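Local coordinates for acyl-CoA dehydrogenase family protein (Porphyromonas gingivalis, PDB 2OKU) that is the C-terminal domain of a probable FAD-dependent acyl-CoA dehydrogenase, an all-helical piece whose parent enzyme is presumed to oxidise acyl-CoA thioesters, at residues Q58-F63 and R114-E119; R7-G12 and A47-V52; T25-K28 and M34-A37. All blocks are in the same frame, centred on the assembly; numbering follows the deposited sequence.

Interaction 1: residues Q58-F63 and R114-E119; sequences QELLDF and RAFRPE
Phe63 and Phe116 meet as an offset stack. Their ring centroids lie 4.7 Å apart, with the planes 24° from parallel. The two side chains come from opposite directions. CE2 of Phe63 sits over one face of the Phe116 ring, toward the rim, and reaches CZ of Phe116 at 3.3 Å. This is the tight part of the contact. Leu60 packs beside the stack. Its CD1 lies at the edge of the Phe116 ring, near the ring plane, 3.7 Å from CD2 of Phe116. The Phe116 ring is thus touched on a face by one residue and at its edge by the other. Leu60 stands one turn before Phe63 on helix 58-87. In both residues CG is anti to the backbone N (chi1 -176° in Leu60, 177° in Phe63), and both side chains go to the same partner. The contact joins the start of this helix to the chain just past the end of helix 92-115, in the helical C-terminal domain of the acyl-CoA dehydrogenase family. Leu121 also touches both phenylalanines. The packing is looser at Pro118, where CG is 4.2 Å from CD2 of Leu60. The neighbours of Pro118 in sequence, Arg117 and Glu119, are exposed. They form a salt bridge, NH2 of Arg117 to OE1 of Glu119 at 3.3 Å. OE1 lies over a face of the guanidinium, so the attraction is one of charge alone.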
ATOM      1  N   GLN A  58      -9.479 -29.250   4.158  1.00 30.59           N
ATOM      2  CA  GLN A  58      -9.873 -28.194   5.067  1.00 29.92           C
ATOM      3  C   GLN A  58      -8.751 -27.746   6.001  1.00 29.40           C
ATOM      4  O   GLN A  58      -8.620 -26.553   6.288  1.00 28.55           O
ATOM      5  CB  GLN A  58     -11.085 -28.601   5.907  1.00 31.18           C
ATOM      6  CG  GLN A  58     -11.608 -27.435   6.763  1.00 32.57           C
ATOM      7  CD  GLN A  58     -11.920 -26.185   5.927  1.00 37.93           C
ATOM      8  OE1 GLN A  58     -12.739 -26.245   5.002  1.00 42.11           O
ATOM      9  NE2 GLN A  58     -11.248 -25.051   6.236  1.00 39.39           N
ATOM     10  N   GLU A  59      -7.948 -28.692   6.484  1.00 28.25           N
ATOM     11  CA  GLU A  59      -6.812 -28.347   7.325  1.00 27.98           C
ATOM     12  C   GLU A  59      -5.805 -27.459   6.602  1.00 26.23           C
ATOM     13  O   GLU A  59      -5.300 -26.508   7.173  1.00 25.33           O
ATOM     14  CB  GLU A  59      -6.088 -29.602   7.811  1.00 29.05           C
ATOM     15  CG  GLU A  59      -6.900 -30.401   8.788  1.00 32.50           C
ATOM     16  CD  GLU A  59      -7.265 -29.608  10.025  1.00 36.41           C
ATOM     17  OE1 GLU A  59      -6.419 -28.831  10.518  1.00 39.13           O
ATOM     18  OE2 GLU A  59      -8.408 -29.765  10.507  1.00 41.85           O
ATOM     19  N   LEU A  60      -5.515 -27.805   5.357  1.00 25.53           N
ATOM     20  CA  LEU A  60      -4.615 -27.024   4.519  1.00 25.32           C
ATOM     21  C   LEU A  60      -5.169 -25.620   4.321  1.00 24.72           C
ATOM     22  O   LEU A  60      -4.436 -24.650   4.438  1.00 23.60           O
ATOM     23  CB  LEU A  60      -4.402 -27.693   3.163  1.00 25.23           C
ATOM     24  CG  LEU A  60      -3.381 -27.002   2.233  1.00 25.32           C
ATOM     25  CD1 LEU A  60      -1.954 -27.024   2.811  1.00 23.80           C
ATOM     26  CD2 LEU A  60      -3.406 -27.665   0.886  1.00 25.10           C
ATOM     27  N   LEU A  61      -6.464 -25.511   4.021  1.00 24.55           N
ATOM     28  CA  LEU A  61      -7.065 -24.187   3.795  1.00 24.67           C
ATOM     29  C   LEU A  61      -6.949 -23.351   5.040  1.00 23.78           C
ATOM     30  O   LEU A  61      -6.612 -22.204   4.978  1.00 23.64           O
ATOM     31  CB  LEU A  61      -8.540 -24.300   3.372  1.00 24.50           C
ATOM     32  CG  LEU A  61      -9.290 -22.979   3.144  1.00 25.85           C
ATOM     33  CD1 LEU A  61      -8.579 -22.119   2.073  1.00 25.47           C
ATOM     34  CD2 LEU A  61     -10.750 -23.247   2.736  1.00 25.99           C
ATOM     35  N   ASP A  62      -7.258 -23.931   6.194  1.00 24.06           N
ATOM     36  CA  ASP A  62      -7.144 -23.220   7.447  1.00 24.29           C
ATOM     37  C   ASP A  62      -5.709 -22.756   7.714  1.00 23.84           C
ATOM     38  O   ASP A  62      -5.467 -21.641   8.191  1.00 24.32           O
ATOM     39  CB  ASP A  62      -7.613 -24.129   8.591  1.00 25.47           C
ATOM     40  CG  ASP A  62      -9.088 -24.435   8.521  1.00 30.29           C
ATOM     41  OD1 ASP A  62      -9.840 -23.711   7.811  1.00 36.53           O
ATOM     42  OD2 ASP A  62      -9.507 -25.421   9.166  1.00 36.29           O
ATOM     43  N   PHE A  63      -4.747 -23.623   7.411  1.00 23.50           N
ATOM     44  CA  PHE A  63      -3.320 -23.306   7.618  1.00 22.57           C
ATOM     45  C   PHE A  63      -2.838 -22.153   6.701  1.00 21.70           C
ATOM     46  O   PHE A  63      -2.055 -21.295   7.116  1.00 21.90           O
ATOM     47  CB  PHE A  63      -2.490 -24.564   7.372  1.00 22.48           C
ATOM     48  CG  PHE A  63      -1.033 -24.345   7.476  1.00 22.78           C
ATOM     49  CD1 PHE A  63      -0.431 -24.121   8.713  1.00 23.13           C
ATOM     50  CD2 PHE A  63      -0.239 -24.361   6.330  1.00 23.03           C
ATOM     51  CE1 PHE A  63       0.952 -23.907   8.801  1.00 24.88           C
ATOM     52  CE2 PHE A  63       1.135 -24.139   6.403  1.00 23.36           C
ATOM     53  CZ  PHE A  63       1.740 -23.917   7.635  1.00 23.98           C
ATOM     54  N   ARG A 114       2.940 -23.142  -2.771  1.00 21.83           N
ATOM     55  CA  ARG A 114       3.072 -24.161  -3.808  1.00 22.60           C
ATOM     56  C   ARG A 114       4.088 -25.270  -3.472  1.00 23.16           C
ATOM     57  O   ARG A 114       3.952 -26.392  -3.957  1.00 25.03           O
ATOM     58  CB  ARG A 114       3.382 -23.494  -5.152  1.00 22.61           C
ATOM     59  CG  ARG A 114       2.144 -22.758  -5.710  1.00 21.89           C
ATOM     60  CD  ARG A 114       2.427 -22.094  -7.055  1.00 23.10           C
ATOM     61  NE  ARG A 114       1.270 -21.306  -7.484  1.00 20.90           N
ATOM     62  CZ  ARG A 114       0.226 -21.810  -8.132  1.00 23.52           C
ATOM     63  NH1 ARG A 114       0.200 -23.095  -8.458  1.00 23.88           N
ATOM     64  NH2 ARG A 114      -0.778 -21.023  -8.490  1.00 22.19           N
ATOM     65  N   ALA A 115       5.082 -24.955  -2.657  1.00 24.15           N
ATOM     66  CA  ALA A 115       6.096 -25.936  -2.239  1.00 24.38           C
ATOM     67  C   ALA A 115       5.669 -26.713  -0.990  1.00 25.14           C
ATOM     68  O   ALA A 115       6.279 -27.713  -0.634  1.00 24.34           O
ATOM     69  CB  ALA A 115       7.413 -25.267  -2.012  1.00 24.31           C
ATOM     70  N   PHE A 116       4.618 -26.255  -0.323  1.00 25.32           N
ATOM     71  CA  PHE A 116       4.245 -26.812   0.971  1.00 26.09           C
ATOM     72  C   PHE A 116       3.644 -28.207   0.812  1.00 26.64           C
ATOM     73  O   PHE A 116       2.757 -28.417   0.009  1.00 27.05           O
ATOM     74  CB  PHE A 116       3.265 -25.876   1.693  1.00 24.89           C
ATOM     75  CG  PHE A 116       2.918 -26.324   3.077  1.00 24.70           C
ATOM     76  CD1 PHE A 116       3.807 -26.129   4.121  1.00 25.01           C
ATOM     77  CD2 PHE A 116       1.713 -26.961   3.339  1.00 23.46           C
ATOM     78  CE1 PHE A 116       3.499 -26.566   5.429  1.00 24.88           C
ATOM     79  CE2 PHE A 116       1.394 -27.391   4.646  1.00 23.88           C
ATOM     80  CZ  PHE A 116       2.293 -27.192   5.681  1.00 23.79           C
ATOM     81  N   ARG A 117       4.137 -29.166   1.579  1.00 27.83           N
ATOM     82  CA  ARG A 117       3.576 -30.522   1.543  1.00 28.72           C
ATOM     83  C   ARG A 117       2.498 -30.643   2.625  1.00 28.51           C
ATOM     84  O   ARG A 117       2.797 -30.451   3.805  1.00 27.67           O
ATOM     85  CB  ARG A 117       4.680 -31.552   1.772  1.00 29.76           C
ATOM     86  CG  ARG A 117       5.940 -31.380   0.890  1.00 31.56           C
ATOM     87  CD  ARG A 117       6.900 -32.587   1.024  1.00 34.33           C
ATOM     88  NE  ARG A 117       6.143 -33.849   1.019  1.00 40.47           N
ATOM     89  CZ  ARG A 117       5.884 -34.613   2.088  1.00 42.51           C
ATOM     90  NH1 ARG A 117       6.352 -34.294   3.304  1.00 44.03           N
ATOM     91  NH2 ARG A 117       5.162 -35.724   1.936  1.00 41.82           N
ATOM     92  N   PRO A 118       1.240 -30.936   2.242  1.00 28.53           N
ATOM     93  CA  PRO A 118       0.115 -31.042   3.183  1.00 28.63           C
ATOM     94  C   PRO A 118       0.329 -32.056   4.322  1.00 28.63           C
ATOM     95  O   PRO A 118      -0.180 -31.861   5.428  1.00 27.43           O
ATOM     96  CB  PRO A 118      -1.033 -31.471   2.282  1.00 29.12           C
ATOM     97  CG  PRO A 118      -0.692 -30.836   0.983  1.00 29.83           C
ATOM     98  CD  PRO A 118       0.771 -31.104   0.856  1.00 29.36           C
ATOM     99  N   GLU A 119       1.129 -33.082   4.036  1.00 28.58           N
ATOM    100  CA  GLU A 119       1.573 -34.080   5.013  1.00 29.28           C
ATOM    101  C   GLU A 119       2.313 -33.478   6.226  1.00 28.57           C
ATOM    102  O   GLU A 119       2.464 -34.139   7.265  1.00 28.03           O
ATOM    103  CB  GLU A 119       2.489 -35.116   4.320  1.00 29.91           C
ATOM    104  CG  GLU A 119       1.839 -35.880   3.143  1.00 33.37           C
ATOM    105  CD  GLU A 119       1.523 -34.996   1.914  1.00 38.66           C
ATOM    106  OE1 GLU A 119       2.325 -34.083   1.603  1.00 38.83           O
ATOM    107  OE2 GLU A 119       0.455 -35.208   1.274  1.00 44.29           O
TER

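Interaction 2: residues R7-G12 and A47-V52; sequences RHITTG and ALIAFV
Ile49 reaches from helix 32-53 to the short helix 7-11 and meets it with two different branches. Its CG1 is anti to the carbonyl carbon (chi1 -69°), and the chain runs on extended to CD1 (chi2 164°). This brings CD1 to within 3.4 Å of the backbone O of Ile9. The other branch, CG2, lies 3.7 Å from O of Thr10 and packs on the CA of the same residue. Ile49 therefore rests largely on backbone, at the closest point between the two segments. Ile9 answers with CG2, which is 4.1 Å from CD1 of Ile49. The two isoleucine side chains cross at about a right angle. Ile9 has the same first torsion but bends at the second (chi2 -61°), and its CD1 leads away from helix 32-53. Its side chain also packs on Val69 and Thr72 of helix 58-87. Thr72 touches Ile49 too, so this third helix borders both isoleucines. Thr10 contributes CB, 4.4 Å from CG2 of Ile49. On the same short helix, NE2 of His8 is hydrogen-bonded to Asp88 of the second subunit. Gly12, with positive phi, ends the helix as the C-prime residue of a Schellman motif, in which Gly12 N pairs with Ile9 O and Thr13 N with His8 O. Isoleucine methyls packed on backbone and on Ile9 join helices 7-11 and 32-53 in the helical C-terminal domain of the acyl-CoA dehydrogenase family.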
ATOM      1  N   ARG A   7     -14.304 -16.328   3.712  1.00 23.64           N
ATOM      2  CA  ARG A   7     -15.129 -16.826   2.613  1.00 23.91           C
ATOM      3  C   ARG A   7     -15.140 -15.895   1.388  1.00 21.85           C
ATOM      4  O   ARG A   7     -15.186 -16.336   0.229  1.00 20.83           O
ATOM      5  CB  ARG A   7     -16.549 -17.051   3.116  1.00 24.37           C
ATOM      6  CG  ARG A   7     -17.198 -18.159   2.468  1.00 28.13           C
ATOM      7  CD  ARG A   7     -18.663 -18.237   2.862  1.00 29.24           C
ATOM      8  NE  ARG A   7     -19.400 -19.100   1.949  1.00 30.71           N
ATOM      9  CZ  ARG A   7     -19.613 -20.399   2.162  1.00 34.32           C
ATOM     10  NH1 ARG A   7     -19.166 -20.997   3.269  1.00 35.30           N
ATOM     11  NH2 ARG A   7     -20.305 -21.108   1.278  1.00 36.12           N
ATOM     12  N   HIS A   8     -15.108 -14.591   1.649  1.00 20.58           N
ATOM     13  CA  HIS A   8     -15.100 -13.576   0.583  1.00 20.79           C
ATOM     14  C   HIS A   8     -13.760 -13.587  -0.190  1.00 20.72           C
ATOM     15  O   HIS A   8     -13.718 -13.329  -1.395  1.00 19.33           O
ATOM     16  CB  HIS A   8     -15.434 -12.187   1.164  1.00 20.78           C
ATOM     17  CG  HIS A   8     -14.406 -11.661   2.130  1.00 19.81           C
ATOM     18  ND1 HIS A   8     -13.961 -12.384   3.215  1.00 20.21           N
ATOM     19  CD2 HIS A   8     -13.770 -10.464   2.185  1.00 21.15           C
ATOM     20  CE1 HIS A   8     -13.076 -11.658   3.884  1.00 23.56           C
ATOM     21  NE2 HIS A   8     -12.932 -10.494   3.273  1.00 19.37           N
ATOM     22  N   ILE A   9     -12.679 -13.961   0.495  1.00 20.99           N
ATOM     23  CA  ILE A   9     -11.357 -14.161  -0.120  1.00 21.12           C
ATOM     24  C   ILE A   9     -11.308 -15.401  -1.018  1.00 21.36           C
ATOM     25  O   ILE A   9     -10.902 -15.313  -2.194  1.00 22.41           O
ATOM     26  CB  ILE A   9     -10.237 -14.275   0.975  1.00 21.74           C
ATOM     27  CG1 ILE A   9     -10.245 -13.035   1.875  1.00 21.59           C
ATOM     28  CG2 ILE A   9      -8.837 -14.627   0.333  1.00 21.59           C
ATOM     29  CD1 ILE A   9      -9.983 -11.695   1.181  1.00 23.14           C
ATOM     30  N   THR A  10     -11.741 -16.547  -0.508  1.00 21.72           N
ATOM     31  CA  THR A  10     -11.737 -17.746  -1.309  1.00 22.16           C
ATOM     32  C   THR A  10     -12.689 -17.624  -2.491  1.00 22.23           C
ATOM     33  O   THR A  10     -12.384 -18.106  -3.585  1.00 23.21           O
ATOM     34  CB  THR A  10     -12.017 -19.004  -0.472  1.00 23.40           C
ATOM     35  OG1 THR A  10     -13.210 -18.838   0.288  1.00 22.93           O
ATOM     36  CG2 THR A  10     -10.844 -19.250   0.472  1.00 25.19           C
ATOM     37  N   THR A  11     -13.821 -16.940  -2.293  1.00 20.86           N
ATOM     38  CA  THR A  11     -14.774 -16.754  -3.384  1.00 21.30           C
ATOM     39  C   THR A  11     -14.285 -15.744  -4.422  1.00 20.88           C
ATOM     40  O   THR A  11     -14.561 -15.888  -5.628  1.00 22.22           O
ATOM     41  CB  THR A  11     -16.192 -16.417  -2.871  1.00 21.28           C
ATOM     42  OG1 THR A  11     -16.718 -17.579  -2.231  1.00 22.36           O
ATOM     43  CG2 THR A  11     -17.137 -16.039  -4.033  1.00 21.20           C
ATOM     44  N   GLY A  12     -13.523 -14.758  -3.983  1.00 19.56           N
ATOM     45  CA  GLY A  12     -12.929 -13.786  -4.868  1.00 19.31           C
ATOM     46  C   GLY A  12     -13.746 -12.521  -5.061  1.00 19.06           C
ATOM     47  O   GLY A  12     -13.808 -11.980  -6.162  1.00 19.50           O
ATOM     48  N   ALA A  47      -5.240 -17.660  -8.801  1.00 20.66           N
ATOM     49  CA  ALA A  47      -4.664 -18.966  -9.144  1.00 20.81           C
ATOM     50  C   ALA A  47      -4.167 -19.671  -7.891  1.00 20.45           C
ATOM     51  O   ALA A  47      -4.368 -20.864  -7.744  1.00 21.10           O
ATOM     52  CB  ALA A  47      -3.538 -18.827 -10.160  1.00 20.93           C
ATOM     53  N   LEU A  48      -3.535 -18.937  -6.983  1.00 20.10           N
ATOM     54  CA  LEU A  48      -3.014 -19.546  -5.735  1.00 20.34           C
ATOM     55  C   LEU A  48      -4.154 -20.007  -4.818  1.00 20.36           C
ATOM     56  O   LEU A  48      -4.089 -21.075  -4.227  1.00 19.94           O
ATOM     57  CB  LEU A  48      -2.088 -18.589  -4.980  1.00 20.12           C
ATOM     58  CG  LEU A  48      -1.343 -19.240  -3.811  1.00 20.31           C
ATOM     59  CD1 LEU A  48      -0.335 -20.292  -4.339  1.00 18.57           C
ATOM     60  CD2 LEU A  48      -0.631 -18.176  -2.942  1.00 20.90           C
ATOM     61  N   ILE A  49      -5.214 -19.200  -4.731  1.00 20.75           N
ATOM     62  CA  ILE A  49      -6.401 -19.607  -3.981  1.00 21.23           C
ATOM     63  C   ILE A  49      -6.952 -20.917  -4.541  1.00 21.50           C
ATOM     64  O   ILE A  49      -7.229 -21.827  -3.758  1.00 21.94           O
ATOM     65  CB  ILE A  49      -7.487 -18.506  -3.997  1.00 20.73           C
ATOM     66  CG1 ILE A  49      -6.976 -17.321  -3.171  1.00 21.42           C
ATOM     67  CG2 ILE A  49      -8.857 -19.056  -3.468  1.00 20.39           C
ATOM     68  CD1 ILE A  49      -7.731 -15.970  -3.383  1.00 21.21           C
ATOM     69  N   ALA A  50      -7.085 -21.005  -5.876  1.00 21.67           N
ATOM     70  CA  ALA A  50      -7.534 -22.240  -6.566  1.00 22.24           C
ATOM     71  C   ALA A  50      -6.617 -23.421  -6.287  1.00 22.18           C
ATOM     72  O   ALA A  50      -7.094 -24.540  -6.055  1.00 22.73           O
ATOM     73  CB  ALA A  50      -7.658 -22.022  -8.079  1.00 21.43           C
ATOM     74  N   PHE A  51      -5.313 -23.182  -6.331  1.00 22.14           N
ATOM     75  CA  PHE A  51      -4.323 -24.216  -6.010  1.00 23.39           C
ATOM     76  C   PHE A  51      -4.614 -24.869  -4.650  1.00 23.92           C
ATOM     77  O   PHE A  51      -4.541 -26.100  -4.515  1.00 24.69           O
ATOM     78  CB  PHE A  51      -2.894 -23.658  -6.075  1.00 23.58           C
ATOM     79  CG  PHE A  51      -1.853 -24.597  -5.544  1.00 22.96           C
ATOM     80  CD1 PHE A  51      -1.288 -25.557  -6.370  1.00 25.53           C
ATOM     81  CD2 PHE A  51      -1.465 -24.545  -4.220  1.00 23.43           C
ATOM     82  CE1 PHE A  51      -0.323 -26.456  -5.875  1.00 26.08           C
ATOM     83  CE2 PHE A  51      -0.513 -25.418  -3.719  1.00 24.89           C
ATOM     84  CZ  PHE A  51       0.064 -26.371  -4.537  1.00 25.90           C
ATOM     85  N   VAL A  52      -4.948 -24.052  -3.660  1.00 23.66           N
ATOM     86  CA  VAL A  52      -5.238 -24.536  -2.298  1.00 24.31           C
ATOM     87  C   VAL A  52      -6.652 -25.146  -2.182  1.00 25.26           C
ATOM     88  O   VAL A  52      -6.802 -26.289  -1.716  1.00 26.48           O
ATOM     89  CB  VAL A  52      -5.074 -23.412  -1.231  1.00 23.44           C
ATOM     90  CG1 VAL A  52      -5.503 -23.909   0.162  1.00 22.57           C
ATOM     91  CG2 VAL A  52      -3.616 -22.876  -1.189  1.00 19.59           C
TER

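Interaction 3: residues T25-K28 and M34-A37; sequences TEVK and MKEA
Lys35 and Val27 touch where the loop between helices 13-22 and 32-53 lies against the first turns of the second helix. The loop links two successive helices of the all-helical C-terminal domain of the acyl-CoA dehydrogenase family. Lys35 bridges it with a fully stretched side chain. Its CB points to the loop, and CG is anti to the backbone N (chi1 180°). From there the chain stays extended, and this straight course carries the amine across to the loop. CD is the first atom to meet the loop, with CG2 of Val27 at 3.9 Å. The two side chains meet at a slant. CE comes next and lies 3.6 Å from the carbonyl O of Thr25. NZ, at the tip, gives that oxygen a hydrogen bond of 2.7 Å. The C=O...NZ angle is 151°, and NZ is tilted 28° from the carbonyl plane. Apolar contact along the chain and a polar grip at its end thus hold the same loop. Met82 of helix 58-87 packs on both Val27 and Lys35. The side-chain hydroxyl of Thr25 turns to a different partner, the backbone O of Tyr22, and the Thr25 side chain also touches Leu83 of helix 58-87. A water makes a second link between the segments. It accepts a hydrogen bond from NZ of Lys35 at 2.8 Å and another from the backbone N of Val27 at 3.3 Å.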
ATOM      1  N   THR A  25     -10.765   1.521 -14.856  1.00 25.05           N
ATOM      2  CA  THR A  25     -10.338   2.886 -14.721  1.00 26.02           C
ATOM      3  C   THR A  25      -9.497   3.251 -15.919  1.00 26.54           C
ATOM      4  O   THR A  25      -8.559   2.530 -16.263  1.00 26.11           O
ATOM      5  CB  THR A  25      -9.459   3.091 -13.487  1.00 26.19           C
ATOM      6  OG1 THR A  25     -10.096   2.491 -12.365  1.00 29.27           O
ATOM      7  CG2 THR A  25      -9.205   4.573 -13.217  1.00 25.78           C
ATOM      8  N   GLU A  26      -9.842   4.368 -16.543  1.00 27.36           N
ATOM      9  CA  GLU A  26      -9.083   4.880 -17.681  1.00 28.20           C
ATOM     10  C   GLU A  26      -7.852   5.553 -17.111  1.00 27.16           C
ATOM     11  O   GLU A  26      -7.982   6.458 -16.290  1.00 27.40           O
ATOM     12  CB  GLU A  26      -9.951   5.878 -18.465  1.00 28.66           C
ATOM     13  CG  GLU A  26      -9.214   6.633 -19.560  1.00 30.31           C
ATOM     14  CD  GLU A  26     -10.109   7.550 -20.399  1.00 33.45           C
ATOM     15  OE1 GLU A  26     -10.777   8.458 -19.829  1.00 40.73           O
ATOM     16  OE2 GLU A  26     -10.113   7.378 -21.647  1.00 41.51           O
ATOM     17  N   VAL A  27      -6.657   5.094 -17.489  1.00 26.17           N
ATOM     18  CA  VAL A  27      -5.431   5.701 -16.986  1.00 25.76           C
ATOM     19  C   VAL A  27      -4.589   6.221 -18.164  1.00 25.69           C
ATOM     20  O   VAL A  27      -4.740   5.782 -19.301  1.00 25.15           O
ATOM     21  CB  VAL A  27      -4.606   4.729 -16.078  1.00 26.12           C
ATOM     22  CG1 VAL A  27      -5.460   4.253 -14.931  1.00 24.07           C
ATOM     23  CG2 VAL A  27      -4.049   3.551 -16.874  1.00 25.45           C
ATOM     24  N   LYS A  28      -3.709   7.154 -17.876  1.00 25.74           N
ATOM     25  CA  LYS A  28      -2.789   7.659 -18.884  1.00 26.72           C
ATOM     26  C   LYS A  28      -1.743   6.582 -19.190  1.00 25.87           C
ATOM     27  O   LYS A  28      -1.549   5.681 -18.375  1.00 24.38           O
ATOM     28  CB  LYS A  28      -2.125   8.923 -18.384  1.00 26.91           C
ATOM     29  CG  LYS A  28      -3.082  10.131 -18.403  1.00 30.14           C
ATOM     30  CD  LYS A  28      -2.393  11.422 -17.991  1.00 30.50           C
ATOM     31  CE  LYS A  28      -1.247  11.796 -18.970  1.00 34.32           C
ATOM     32  NZ  LYS A  28      -0.901  13.265 -18.970  1.00 36.13           N
HETATM   33  N   MSE A  34       1.629  -0.201 -14.838  1.00 22.92           N
HETATM   34  CA  MSE A  34       1.234  -0.560 -13.499  1.00 24.14           C
HETATM   35  C   MSE A  34      -0.123  -1.253 -13.497  1.00 22.08           C
HETATM   36  O   MSE A  34      -0.295  -2.242 -12.802  1.00 20.14           O
HETATM   37  CB  MSE A  34       1.203   0.633 -12.540  1.00 23.83           C
HETATM   38  CG  MSE A  34       0.811   0.209 -11.134  1.00 24.61           C
HETATM   39 SE   MSE A  34       1.080   1.713  -9.862  1.00 37.23          SE
HETATM   40  CE  MSE A  34       0.770   0.674  -8.190  1.00 26.65           C
ATOM     41  N   LYS A  35      -1.072  -0.746 -14.282  1.00 22.01           N
ATOM     42  CA  LYS A  35      -2.383  -1.372 -14.385  1.00 22.48           C
ATOM     43  C   LYS A  35      -2.284  -2.844 -14.863  1.00 21.99           C
ATOM     44  O   LYS A  35      -2.937  -3.744 -14.307  1.00 20.80           O
ATOM     45  CB  LYS A  35      -3.280  -0.536 -15.298  1.00 22.82           C
ATOM     46  CG  LYS A  35      -4.651  -1.076 -15.483  1.00 23.99           C
ATOM     47  CD  LYS A  35      -5.521  -0.043 -16.205  1.00 23.94           C
ATOM     48  CE  LYS A  35      -6.838  -0.579 -16.508  1.00 25.27           C
ATOM     49  NZ  LYS A  35      -7.609   0.310 -17.423  1.00 22.55           N
ATOM     50  N   GLU A  36      -1.443  -3.089 -15.864  1.00 21.05           N
ATOM     51  CA  GLU A  36      -1.233  -4.427 -16.388  1.00 21.50           C
ATOM     52  C   GLU A  36      -0.518  -5.337 -15.372  1.00 20.58           C
ATOM     53  O   GLU A  36      -0.878  -6.510 -15.235  1.00 19.98           O
ATOM     54  CB  GLU A  36      -0.472  -4.372 -17.720  1.00 21.71           C
ATOM     55  CG  GLU A  36      -1.328  -3.714 -18.813  1.00 22.34           C
ATOM     56  CD  GLU A  36      -0.585  -3.406 -20.117  1.00 25.07           C
ATOM     57  OE1 GLU A  36       0.636  -3.670 -20.211  1.00 29.20           O
ATOM     58  OE2 GLU A  36      -1.248  -2.884 -21.047  1.00 26.72           O
ATOM     59  N   ALA A  37       0.458  -4.798 -14.656  1.00 20.21           N
ATOM     60  CA  ALA A  37       1.139  -5.571 -13.591  1.00 20.02           C
ATOM     61  C   ALA A  37       0.164  -5.972 -12.473  1.00 19.68           C
ATOM     62  O   ALA A  37       0.206  -7.094 -11.970  1.00 19.15           O
ATOM     63  CB  ALA A  37       2.296  -4.768 -13.009  1.00 20.27           C
TER
HETATM   64  O   HOH W   1      -6.320   2.241 -19.052  1.00 47.17           O

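Overall arrangement
Interaction 2 is buried, interaction 1 is partly buried, and interaction 3 lies at the surface. Interactions 2 and 3 share helix 32-53. They use places on opposite sides of the chain's centre, with centres 24 Å apart. In sequence, interaction 3 is nested within the loop that interaction 2 closes. Interaction 1 follows both and joins the next helix, 58-87, to the C-terminal tail. Interactions 1 and 2 touch directly: Arg114 packs on Ala47, Leu48 and Phe51, and Leu61 on Val52. Interactions 1 and 3 are about 14 Å apart at their nearest atoms. Chemistry changes with place: aliphatic branches on backbone in 2, aromatic stacking in 1, and a lysine amine bonded to a backbone carbonyl and a bridging water in 3.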